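Long-range contacts in hydrogenase-specific maturation endopeptidase (Thermococcus kodakarensis, PDB 5IJA), which probably acts as an endopeptidase in [NiFe] hydrogenase maturation, trimming the C-terminal tail of the hydrogenase large subunit: residues Met1-Ala7 against Glu50-Ile56; Asp57-Lys63 against Glu84-Phe90; Gly67-Ser73 against Ile112-Val118. All blocks are in the same frame, centred on the assembly; numbering follows the deposited sequence.

In the fold
Strand 52-59 ties the three contacts together. Its first half pairs with the N-terminal strand in contact 1, and its far end meets the start of helix 88-103 in contact 2. Strand 111-118, its neighbour on the other flank, carries contact 3. The centres of contacts 1 and 2 lie about 19 Å apart, those of 2 and 3 only about 9 Å. Contact 1 joins contact 3 through a probable backbone bond of 2.7 Å from Ile115 N to Ile55 O; contact 2 does so through Ile117 N to Asp57 O, 2.8 Å. Asp57 and His89 of contact 2, with Asp16, form an acidic and histidine cluster probably equivalent to the nickel-recognition site of related proteases.

Contact 1 of 3, residues Met1-Ala7 against Glu50-Ile56; sequences MRVLILA and EERIVII
Strands 3-7 and 52-56 run parallel at 20°, and Leu4 and Leu6 use both N and O to reach Arg52, Val54 and Ile56, beginning with Leu4 N to Arg52 O at 2.9 Å. Before the ladder starts, Arg2 O takes a bond from Glu51 N and a weak one from Arg52 N. The Glu51 carboxylate bends back to receive Arg2 N on OE1 at 2.9 Å, the donor standing above the carboxylate plane.

On the face holding Leu4 and Leu6, Ile53 packs against both: its CD1 lies beside Leu4 CB, while its CG2 meets Leu6 CD1 at 3.7 Å. Glu50 closes the end of this row. Bent at chi2 (78°), it lays its CG against Leu4 CB at 3.7 Å and turns the carboxylate back, where OE1 accepts the backbone N of Asn48. Across the contact OE2 reaches Arg2 NH1 in a long salt bridge, 3.9 Å, the guanidinium itself donating from NH1 to Asn48 O. An alanine here is likely to leave Leu4 CB uncovered on that side and the Asn48 amide without its acceptor, with Arg2 held by one partner fewer.

The other face carries Val3, Ile5, Arg52 and Val54. Val3 CG1 touches Val54 CG2 at 3.8 Å, and its CG2 rests on Arg52 CB. Arg52 runs out from the strand with CG turned opposite the backbone N (chi1 -176°), passes Val3 and brings its guanidinium under poorly ordered Met1, whose CG lies over the centre of the plane; NH1 is bonded to Leu146 O.

Strand 33-37 flanks the pair beside the N-terminal strand and strand 111-118 flanks it beside 52-56, while helix 18-28 packs on Ile5, Ala7 and Ile56 through Leu20, Ala22 and Leu26.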
loop_
_atom_site.group_PDB
_atom_site.type_symbol
_atom_site.label_atom_id
_atom_site.label_comp_id
_atom_site.label_asym_id
_atom_site.label_seq_id
_atom_site.Cartn_x
_atom_site.Cartn_y
_atom_site.Cartn_z
ATOM N N MET A 1 -1.326 10.269 17.818
ATOM C CA MET A 1 -1.513 9.592 16.539
ATOM C C MET A 1 -0.272 8.807 16.109
ATOM O O MET A 1 0.767 9.388 15.791
ATOM C CB MET A 1 -1.884 10.599 15.456
ATOM C CG MET A 1 -2.255 9.947 14.141
ATOM S SD MET A 1 -3.626 8.809 14.373
ATOM C CE MET A 1 -4.872 9.898 15.053
ATOM N N ARG A 2 -0.387 7.484 16.103
ATOM C CA ARG A 2 0.715 6.629 15.683
ATOM C C ARG A 2 0.312 5.919 14.417
ATOM O O ARG A 2 -0.761 5.332 14.356
ATOM C CB ARG A 2 1.077 5.617 16.762
ATOM C CG ARG A 2 1.913 6.200 17.882
ATOM C CD ARG A 2 2.182 5.168 18.952
ATOM N NE ARG A 2 0.955 4.560 19.454
ATOM C CZ ARG A 2 0.696 3.258 19.400
ATOM N NH1 ARG A 2 1.586 2.426 18.862
ATOM N NH2 ARG A 2 -0.446 2.787 19.885
ATOM N N VAL A 3 1.179 5.971 13.417
ATOM C CA VAL A 3 0.837 5.518 12.071
ATOM C C VAL A 3 1.674 4.322 11.668
ATOM O O VAL A 3 2.876 4.280 11.925
ATOM C CB VAL A 3 1.013 6.683 11.049
ATOM C CG1 VAL A 3 0.519 6.284 9.664
ATOM C CG2 VAL A 3 0.260 7.926 11.536
ATOM N N LEU A 4 1.031 3.309 11.086
ATOM C CA LEU A 4 1.754 2.155 10.551
ATOM C C LEU A 4 1.609 2.114 9.036
ATOM O O LEU A 4 0.508 2.266 8.517
ATOM C CB LEU A 4 1.234 0.852 11.162
ATOM C CG LEU A 4 1.711 -0.485 10.579
ATOM C CD1 LEU A 4 3.231 -0.664 10.659
ATOM C CD2 LEU A 4 1.019 -1.623 11.282
ATOM N N ILE A 5 2.718 1.932 8.329
ATOM C CA ILE A 5 2.680 1.852 6.869
ATOM C C ILE A 5 2.819 0.399 6.441
ATOM O O ILE A 5 3.713 -0.294 6.905
ATOM C CB ILE A 5 3.786 2.719 6.253
ATOM C CG1 ILE A 5 3.506 4.201 6.565
ATOM C CG2 ILE A 5 3.904 2.471 4.763
ATOM C CD1 ILE A 5 4.681 5.105 6.328
ATOM N N LEU A 6 1.898 -0.073 5.603
ATOM C CA LEU A 6 1.944 -1.427 5.067
ATOM C C LEU A 6 2.315 -1.369 3.597
ATOM O O LEU A 6 1.555 -0.847 2.798
ATOM C CB LEU A 6 0.598 -2.131 5.219
ATOM C CG LEU A 6 -0.003 -2.213 6.618
ATOM C CD1 LEU A 6 -1.275 -3.054 6.576
ATOM C CD2 LEU A 6 1.014 -2.773 7.595
ATOM N N ALA A 7 3.481 -1.899 3.244
ATOM C CA ALA A 7 3.897 -1.907 1.850
ATOM C C ALA A 7 3.584 -3.255 1.237
ATOM O O ALA A 7 4.027 -4.281 1.754
ATOM C CB ALA A 7 5.383 -1.600 1.733
ATOM N N GLU A 50 -1.559 0.924 16.427
ATOM C CA GLU A 50 -1.491 2.154 15.640
ATOM C C GLU A 50 -2.889 2.547 15.211
ATOM O O GLU A 50 -3.702 1.686 14.896
ATOM C CB GLU A 50 -0.585 1.998 14.414
ATOM C CG GLU A 50 0.900 1.895 14.711
ATOM C CD GLU A 50 1.336 0.532 15.212
ATOM O OE1 GLU A 50 0.541 -0.434 15.193
ATOM O OE2 GLU A 50 2.506 0.419 15.627
ATOM N N GLU A 51 -3.176 3.848 15.245
ATOM C CA GLU A 51 -4.534 4.323 15.017
ATOM C C GLU A 51 -4.790 4.667 13.556
ATOM O O GLU A 51 -5.934 4.892 13.168
ATOM C CB GLU A 51 -4.827 5.553 15.891
ATOM C CG GLU A 51 -4.677 5.312 17.404
ATOM C CD GLU A 51 -3.362 5.843 17.974
ATOM O OE1 GLU A 51 -2.313 5.752 17.293
ATOM O OE2 GLU A 51 -3.381 6.365 19.109
ATOM N N ARG A 52 -3.715 4.745 12.772
ATOM C CA ARG A 52 -3.799 5.015 11.345
ATOM C C ARG A 52 -2.942 3.998 10.616
ATOM O O ARG A 52 -1.815 3.720 11.038
ATOM C CB ARG A 52 -3.339 6.430 11.015
ATOM C CG ARG A 52 -3.504 6.819 9.540
ATOM C CD ARG A 52 -3.164 8.298 9.342
ATOM N NE ARG A 52 -4.092 9.138 10.104
ATOM C CZ ARG A 52 -3.855 10.400 10.460
ATOM N NH1 ARG A 52 -2.712 10.985 10.136
ATOM N NH2 ARG A 52 -4.760 11.075 11.157
ATOM N N ILE A 53 -3.505 3.407 9.569
ATOM C CA ILE A 53 -2.775 2.454 8.713
ATOM C C ILE A 53 -2.713 2.992 7.289
ATOM O O ILE A 53 -3.744 3.307 6.699
ATOM C CB ILE A 53 -3.465 1.086 8.673
ATOM C CG1 ILE A 53 -3.668 0.513 10.081
ATOM C CG2 ILE A 53 -2.688 0.108 7.807
ATOM C CD1 ILE A 53 -2.407 0.262 10.828
ATOM N N VAL A 54 -1.520 3.063 6.714
ATOM C CA VAL A 54 -1.379 3.567 5.362
ATOM C C VAL A 54 -0.873 2.446 4.463
ATOM O O VAL A 54 0.269 2.020 4.597
ATOM C CB VAL A 54 -0.404 4.726 5.314
ATOM C CG1 VAL A 54 -0.167 5.134 3.883
ATOM C CG2 VAL A 54 -0.940 5.885 6.160
ATOM N N ILE A 55 -1.726 1.972 3.563
ATOM C CA ILE A 55 -1.379 0.867 2.662
ATOM C C ILE A 55 -0.849 1.433 1.357
ATOM O O ILE A 55 -1.455 2.329 0.789
ATOM C CB ILE A 55 -2.605 -0.023 2.419
ATOM C CG1 ILE A 55 -3.013 -0.677 3.728
ATOM C CG2 ILE A 55 -2.332 -1.098 1.368
ATOM C CD1 ILE A 55 -4.416 -1.203 3.692
ATOM N N ILE A 56 0.283 0.947 0.897
ATOM C CA ILE A 56 0.852 1.398 -0.350
ATOM C C ILE A 56 1.024 0.210 -1.273
ATOM O O ILE A 56 1.609 -0.755 -0.912
ATOM C CB ILE A 56 2.202 2.111 -0.178
ATOM C CG1 ILE A 56 2.150 3.166 0.905
ATOM C CG2 ILE A 56 2.609 2.775 -1.464
ATOM C CD1 ILE A 56 3.383 4.009 1.000
#

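Contact 2 of 3, residues Asp57-Lys63 against Glu84-Phe90; sequences DAILSDK and EIRSAHF
Leu60 and Arg86 form a single antiparallel hydrogen-bonded pair: Leu60 N reaches Arg86 O at 2.8 Å, and Arg86 N returns to Leu60 O at 3.0 Å. Beside this bridge Ile59 CD1 is pressed to 3.5 Å from Ile85 CG2, closer than usual for two carbons. Ile59 holds CG1 between its backbone N and carbonyl carbon (chi1 68°), which leaves CG2 to lie against Ser87 CB.

Asp57 belongs to the C-terminal end of a parallel strand, the usual place for the functional site of an α/β fold, and meets helix 88-103 just past its N-cap residue Ser87. Asp57 OD1 comes to 3.0 Å from His89 CD2, oblique to the ring, and is buried without a polar partner in the model. His89 NE2 is bonded instead to Asp16 OD1. A comparable trio is thought to take part in nickel recognition in related maturation proteases, and these residues are probably its counterpart.

At the other end Lys63, extended as far as CE, brings NZ to Glu84 OE2 at 3.1 Å, a salt bridge in which NZ approaches OE2 from 60° out of the carboxylate plane. Asp62 OD2 and Arg86 NH2 remain 4.1 Å apart, near enough only for a general attraction of charges.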
loop_
_atom_site.group_PDB
_atom_site.type_symbol
_atom_site.label_atom_id
_atom_site.label_comp_id
_atom_site.label_asym_id
_atom_site.label_seq_id
_atom_site.Cartn_x
_atom_site.Cartn_y
_atom_site.Cartn_z
ATOM N N ASP A 57 0.482 0.323 -2.468
ATOM C CA ASP A 57 0.422 -0.769 -3.402
ATOM C C ASP A 57 0.565 -0.358 -4.856
ATOM O O ASP A 57 0.192 0.710 -5.229
ATOM C CB ASP A 57 -0.902 -1.485 -3.212
ATOM C CG ASP A 57 -0.932 -2.859 -3.841
ATOM O OD1 ASP A 57 0.094 -3.346 -4.286
ATOM O OD2 ASP A 57 -2.004 -3.439 -3.889
ATOM N N ALA A 58 1.088 -1.269 -5.662
ATOM C CA ALA A 58 1.034 -1.160 -7.119
ATOM C C ALA A 58 -0.360 -1.528 -7.606
ATOM O O ALA A 58 -0.950 -2.486 -7.115
ATOM C CB ALA A 58 2.071 -2.057 -7.757
ATOM N N ILE A 59 -0.897 -0.769 -8.560
ATOM C CA ILE A 59 -2.240 -1.030 -9.067
ATOM C C ILE A 59 -2.305 -0.962 -10.591
ATOM O O ILE A 59 -1.418 -0.409 -11.227
ATOM C CB ILE A 59 -3.278 -0.042 -8.511
ATOM C CG1 ILE A 59 -3.019 1.369 -9.053
ATOM C CG2 ILE A 59 -3.314 -0.098 -6.981
ATOM C CD1 ILE A 59 -4.128 2.355 -8.787
ATOM N N LEU A 60 -3.359 -1.540 -11.159
ATOM C CA LEU A 60 -3.642 -1.400 -12.582
ATOM C C LEU A 60 -4.903 -0.583 -12.759
ATOM O O LEU A 60 -5.923 -0.839 -12.122
ATOM C CB LEU A 60 -3.797 -2.763 -13.271
ATOM C CG LEU A 60 -2.569 -3.680 -13.313
ATOM C CD1 LEU A 60 -2.839 -4.946 -14.121
ATOM C CD2 LEU A 60 -1.357 -2.944 -13.862
ATOM N N SER A 61 -4.820 0.414 -13.628
ATOM C CA SER A 61 -5.971 1.224 -13.966
ATOM C C SER A 61 -5.919 1.572 -15.445
ATOM O O SER A 61 -4.859 1.499 -16.080
ATOM C CB SER A 61 -6.009 2.486 -13.115
ATOM O OG SER A 61 -7.086 3.321 -13.488
ATOM N N ASP A 62 -7.069 1.932 -15.998
ATOM C CA ASP A 62 -7.124 2.324 -17.397
ATOM C C ASP A 62 -7.727 3.713 -17.551
ATOM O O ASP A 62 -7.619 4.332 -18.608
ATOM C CB ASP A 62 -7.900 1.290 -18.201
ATOM C CG ASP A 62 -7.277 -0.085 -18.108
ATOM O OD1 ASP A 62 -6.036 -0.163 -17.969
ATOM O OD2 ASP A 62 -8.021 -1.090 -18.168
ATOM N N LYS A 63 -8.362 4.199 -16.492
ATOM C CA LYS A 63 -8.794 5.587 -16.446
ATOM C C LYS A 63 -7.560 6.477 -16.318
ATOM O O LYS A 63 -7.562 7.631 -16.751
ATOM C CB LYS A 63 -9.762 5.826 -15.278
ATOM C CG LYS A 63 -9.981 7.303 -14.912
ATOM C CD LYS A 63 -11.184 7.502 -13.993
ATOM C CE LYS A 63 -11.258 8.931 -13.468
ATOM N NZ LYS A 63 -11.759 9.002 -12.063
ATOM N N GLU A 84 -12.767 1.067 -10.288
ATOM C CA GLU A 84 -11.713 1.899 -10.775
ATOM C C GLU A 84 -10.322 1.351 -10.658
ATOM O O GLU A 84 -9.525 1.551 -11.528
ATOM C CB GLU A 84 -11.801 3.240 -10.110
ATOM C CG GLU A 84 -11.735 4.364 -11.092
ATOM C CD GLU A 84 -11.729 5.674 -10.394
ATOM O OE1 GLU A 84 -12.681 5.936 -9.639
ATOM O OE2 GLU A 84 -10.763 6.416 -10.598
ATOM N N ILE A 85 -10.016 0.683 -9.573
ATOM C CA ILE A 85 -8.635 0.392 -9.238
ATOM C C ILE A 85 -8.410 -1.081 -9.130
ATOM O O ILE A 85 -9.249 -1.755 -8.606
ATOM C CB ILE A 85 -8.280 0.972 -7.858
ATOM C CG1 ILE A 85 -8.479 2.484 -7.787
ATOM C CG2 ILE A 85 -6.864 0.659 -7.480
ATOM C CD1 ILE A 85 -8.413 3.231 -9.096
ATOM N N ARG A 86 -7.276 -1.581 -9.577
ATOM C CA ARG A 86 -7.021 -3.000 -9.402
ATOM C C ARG A 86 -5.697 -3.303 -8.764
ATOM O O ARG A 86 -4.676 -3.204 -9.384
ATOM C CB ARG A 86 -7.149 -3.750 -10.729
ATOM C CG ARG A 86 -8.217 -3.142 -11.610
ATOM C CD ARG A 86 -8.310 -3.816 -12.965
ATOM N NE ARG A 86 -8.927 -2.937 -13.936
ATOM C CZ ARG A 86 -10.189 -3.012 -14.345
ATOM N NH1 ARG A 86 -11.002 -3.951 -13.894
ATOM N NH2 ARG A 86 -10.639 -2.139 -15.221
ATOM N N SER A 87 -5.738 -3.754 -7.521
ATOM C CA SER A 87 -4.545 -4.274 -6.908
ATOM C C SER A 87 -4.841 -5.649 -6.485
ATOM O O SER A 87 -5.537 -5.888 -5.527
ATOM C CB SER A 87 -4.118 -3.463 -5.725
ATOM O OG SER A 87 -5.092 -3.462 -4.772
ATOM N N ALA A 88 -4.190 -6.564 -7.161
ATOM C CA ALA A 88 -4.315 -7.961 -6.862
ATOM C C ALA A 88 -3.852 -8.107 -5.433
ATOM O O ALA A 88 -4.361 -8.931 -4.707
ATOM C CB ALA A 88 -3.442 -8.778 -7.790
ATOM N N HIS A 89 -2.838 -7.332 -5.078
ATOM C CA HIS A 89 -2.219 -7.476 -3.805
ATOM C C HIS A 89 -3.089 -7.132 -2.624
ATOM O O HIS A 89 -3.242 -7.935 -1.762
ATOM C CB HIS A 89 -1.019 -6.582 -3.756
ATOM C CG HIS A 89 -0.100 -6.725 -4.910
ATOM N ND1 HIS A 89 0.724 -7.806 -5.067
ATOM C CD2 HIS A 89 0.171 -5.895 -5.934
ATOM C CE1 HIS A 89 1.444 -7.651 -6.156
ATOM N NE2 HIS A 89 1.125 -6.499 -6.700
ATOM N N PHE A 90 -3.731 -5.988 -2.625
ATOM C CA PHE A 90 -4.567 -5.660 -1.501
ATOM C C PHE A 90 -5.709 -6.638 -1.499
ATOM O O PHE A 90 -6.095 -7.118 -0.479
ATOM C CB PHE A 90 -5.040 -4.222 -1.491
ATOM C CG PHE A 90 -5.740 -3.837 -0.234
ATOM C CD1 PHE A 90 -5.180 -4.097 0.982
ATOM C CD2 PHE A 90 -6.963 -3.263 -0.271
ATOM C CE1 PHE A 90 -5.819 -3.766 2.133
ATOM C CE2 PHE A 90 -7.620 -2.930 0.874
ATOM C CZ PHE A 90 -7.040 -3.171 2.077
#

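Contact 3 of 3, residues Gly67-Ser73 against Ile112-Val118; sequences GEVVHFS and IHFIGIV
Phe114 N donates to Phe72 O at 2.7 Å, and Phe72 N answers to Phe114 O. Val70 and Gly116 repeat the two-bond pairing, so strand 69-73 joins 112-118 as an antiparallel edge strand, with 165° between their directions, on an α/β sheet whose other four strands are parallel. Beyond the last bridge, Val118 N binds Glu68 O and Gly67 N binds Val118 O, both almost straight.

Two histidines meet on the face that also holds Val69 and Ile115. His71 NE2 and His113 ND1 are 2.9 Å apart and share a hydrogen bond that is nearly linear (174°), either nitrogen being a possible donor. The rings meet rim to rim, with neither over the other's face and their planes 38° apart. The first torsion of His71 swings CG to the side opposite the main-chain nitrogen, which carries its ring across toward strand 112-118, to the imidazole of His113. His113 is fixed from its far side as well, NE2 being bonded to Glu111 OE2, so its rotation is set at both nitrogens. Ser73 CB covers one face of that ring, 3.7 Å from the centroid, a CH-pi contact displaced toward ND1. Leu146 of helix 130-146 packs on both histidines.

Further along this face Val69 CG1 presses on Ile115 CG2 at 3.5 Å. On the reverse face the Phe72 and Phe114 side chains both touch Ile77 of helix 76-80. There too the CG2 methyl of Val70 lies over the bare backbone of Gly116, 3.6 Å from Gly116 CA.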
loop_
_atom_site.group_PDB
_atom_site.type_symbol
_atom_site.label_atom_id
_atom_site.label_comp_id
_atom_site.label_asym_id
_atom_site.label_seq_id
_atom_site.Cartn_x
_atom_site.Cartn_y
_atom_site.Cartn_z
ATOM N N GLY A 67 2.365 5.720 -13.556
ATOM C CA GLY A 67 3.082 6.672 -12.731
ATOM C C GLY A 67 2.141 7.550 -11.932
ATOM O O GLY A 67 2.561 8.288 -11.037
ATOM N N GLU A 68 0.858 7.475 -12.266
ATOM C CA GLU A 68 -0.172 8.187 -11.517
ATOM C C GLU A 68 -0.359 7.575 -10.136
ATOM O O GLU A 68 -0.152 6.380 -9.952
ATOM C CB GLU A 68 -1.505 8.147 -12.254
ATOM C CG GLU A 68 -2.296 9.428 -12.192
ATOM C CD GLU A 68 -2.008 10.309 -13.380
ATOM O OE1 GLU A 68 -2.668 10.113 -14.425
ATOM O OE2 GLU A 68 -1.110 11.172 -13.271
ATOM N N VAL A 69 -0.771 8.388 -9.175
ATOM C CA VAL A 69 -1.022 7.885 -7.831
ATOM C C VAL A 69 -2.436 8.234 -7.353
ATOM O O VAL A 69 -2.906 9.358 -7.528
ATOM C CB VAL A 69 0.011 8.434 -6.837
ATOM C CG1 VAL A 69 -0.321 7.986 -5.437
ATOM C CG2 VAL A 69 1.426 7.995 -7.235
ATOM N N VAL A 70 -3.115 7.252 -6.764
ATOM C CA VAL A 70 -4.409 7.481 -6.145
ATOM C C VAL A 70 -4.280 7.394 -4.636
ATOM O O VAL A 70 -3.373 6.733 -4.123
ATOM C CB VAL A 70 -5.456 6.469 -6.612
ATOM C CG1 VAL A 70 -5.636 6.563 -8.106
ATOM C CG2 VAL A 70 -5.038 5.048 -6.216
ATOM N N HIS A 71 -5.201 8.052 -3.935
ATOM C CA HIS A 71 -5.235 8.035 -2.473
ATOM C C HIS A 71 -6.670 8.032 -1.993
ATOM O O HIS A 71 -7.373 9.029 -2.124
ATOM C CB HIS A 71 -4.485 9.236 -1.888
ATOM C CG HIS A 71 -4.658 9.407 -0.409
ATOM N ND1 HIS A 71 -4.436 10.610 0.227
ATOM C CD2 HIS A 71 -5.005 8.528 0.564
ATOM C CE1 HIS A 71 -4.661 10.471 1.523
ATOM N NE2 HIS A 71 -5.006 9.216 1.752
ATOM N N PHE A 72 -7.096 6.905 -1.429
ATOM C CA PHE A 72 -8.436 6.773 -0.884
ATOM C C PHE A 72 -8.362 6.435 0.596
ATOM O O PHE A 72 -7.342 5.932 1.080
ATOM C CB PHE A 72 -9.216 5.689 -1.630
ATOM C CG PHE A 72 -9.143 5.803 -3.120
ATOM C CD1 PHE A 72 -9.496 6.983 -3.757
ATOM C CD2 PHE A 72 -8.715 4.731 -3.887
ATOM C CE1 PHE A 72 -9.427 7.087 -5.129
ATOM C CE2 PHE A 72 -8.641 4.825 -5.259
ATOM C CZ PHE A 72 -8.998 6.005 -5.884
ATOM N N SER A 73 -9.440 6.690 1.325
ATOM C CA SER A 73 -9.472 6.291 2.725
ATOM C C SER A 73 -10.861 5.894 3.182
ATOM O O SER A 73 -11.861 6.322 2.607
ATOM C CB SER A 73 -8.935 7.414 3.617
ATOM O OG SER A 73 -9.843 8.491 3.667
ATOM N N ILE A 112 -7.987 3.784 7.925
ATOM C CA ILE A 112 -7.267 3.129 6.838
ATOM C C ILE A 112 -7.142 4.027 5.614
ATOM O O ILE A 112 -8.122 4.602 5.159
ATOM C CB ILE A 112 -7.949 1.828 6.392
ATOM C CG1 ILE A 112 -8.341 0.970 7.598
ATOM C CG2 ILE A 112 -7.035 1.062 5.411
ATOM C CD1 ILE A 112 -7.178 0.515 8.452
ATOM N N HIS A 113 -5.928 4.107 5.077
ATOM C CA HIS A 113 -5.624 4.866 3.873
ATOM C C HIS A 113 -4.998 3.955 2.839
ATOM O O HIS A 113 -4.242 3.043 3.193
ATOM C CB HIS A 113 -4.655 6.015 4.195
ATOM C CG HIS A 113 -5.276 7.130 4.970
ATOM N ND1 HIS A 113 -5.711 8.292 4.373
ATOM C CD2 HIS A 113 -5.540 7.263 6.291
ATOM C CE1 HIS A 113 -6.224 9.091 5.290
ATOM N NE2 HIS A 113 -6.121 8.497 6.463
ATOM N N PHE A 114 -5.298 4.200 1.569
ATOM C CA PHE A 114 -4.776 3.380 0.475
ATOM C C PHE A 114 -4.121 4.313 -0.516
ATOM O O PHE A 114 -4.745 5.232 -1.030
ATOM C CB PHE A 114 -5.889 2.557 -0.217
ATOM C CG PHE A 114 -5.400 1.715 -1.353
ATOM C CD1 PHE A 114 -5.331 2.231 -2.641
ATOM C CD2 PHE A 114 -4.997 0.404 -1.143
ATOM C CE1 PHE A 114 -4.854 1.459 -3.692
ATOM C CE2 PHE A 114 -4.519 -0.383 -2.202
ATOM C CZ PHE A 114 -4.455 0.150 -3.477
ATOM N N ILE A 115 -2.848 4.054 -0.795
ATOM C CA ILE A 115 -2.126 4.770 -1.828
ATOM C C ILE A 115 -1.793 3.783 -2.927
ATOM O O ILE A 115 -1.100 2.787 -2.682
ATOM C CB ILE A 115 -0.837 5.396 -1.283
ATOM C CG1 ILE A 115 -1.162 6.267 -0.070
ATOM C CG2 ILE A 115 -0.145 6.206 -2.387
ATOM C CD1 ILE A 115 0.109 6.823 0.642
ATOM N N GLY A 116 -2.312 4.034 -4.126
ATOM C CA GLY A 116 -2.071 3.156 -5.255
ATOM C C GLY A 116 -1.191 3.807 -6.309
ATOM O O GLY A 116 -1.413 4.958 -6.689
ATOM N N ILE A 117 -0.185 3.072 -6.763
ATOM C CA ILE A 117 0.745 3.572 -7.770
ATOM C C ILE A 117 0.502 2.826 -9.069
ATOM O O ILE A 117 0.700 1.607 -9.136
ATOM C CB ILE A 117 2.207 3.399 -7.328
ATOM C CG1 ILE A 117 2.446 4.106 -5.990
ATOM C CG2 ILE A 117 3.168 3.932 -8.399
ATOM C CD1 ILE A 117 3.708 3.627 -5.274
ATOM N N VAL A 118 0.061 3.551 -10.094
ATOM C CA VAL A 118 -0.368 2.904 -11.331
ATOM C C VAL A 118 0.837 2.381 -12.104
ATOM O O VAL A 118 1.703 3.136 -12.544
ATOM C CB VAL A 118 -1.205 3.853 -12.221
ATOM C CG1 VAL A 118 -1.539 3.181 -13.546
ATOM C CG2 VAL A 118 -2.477 4.270 -11.512
#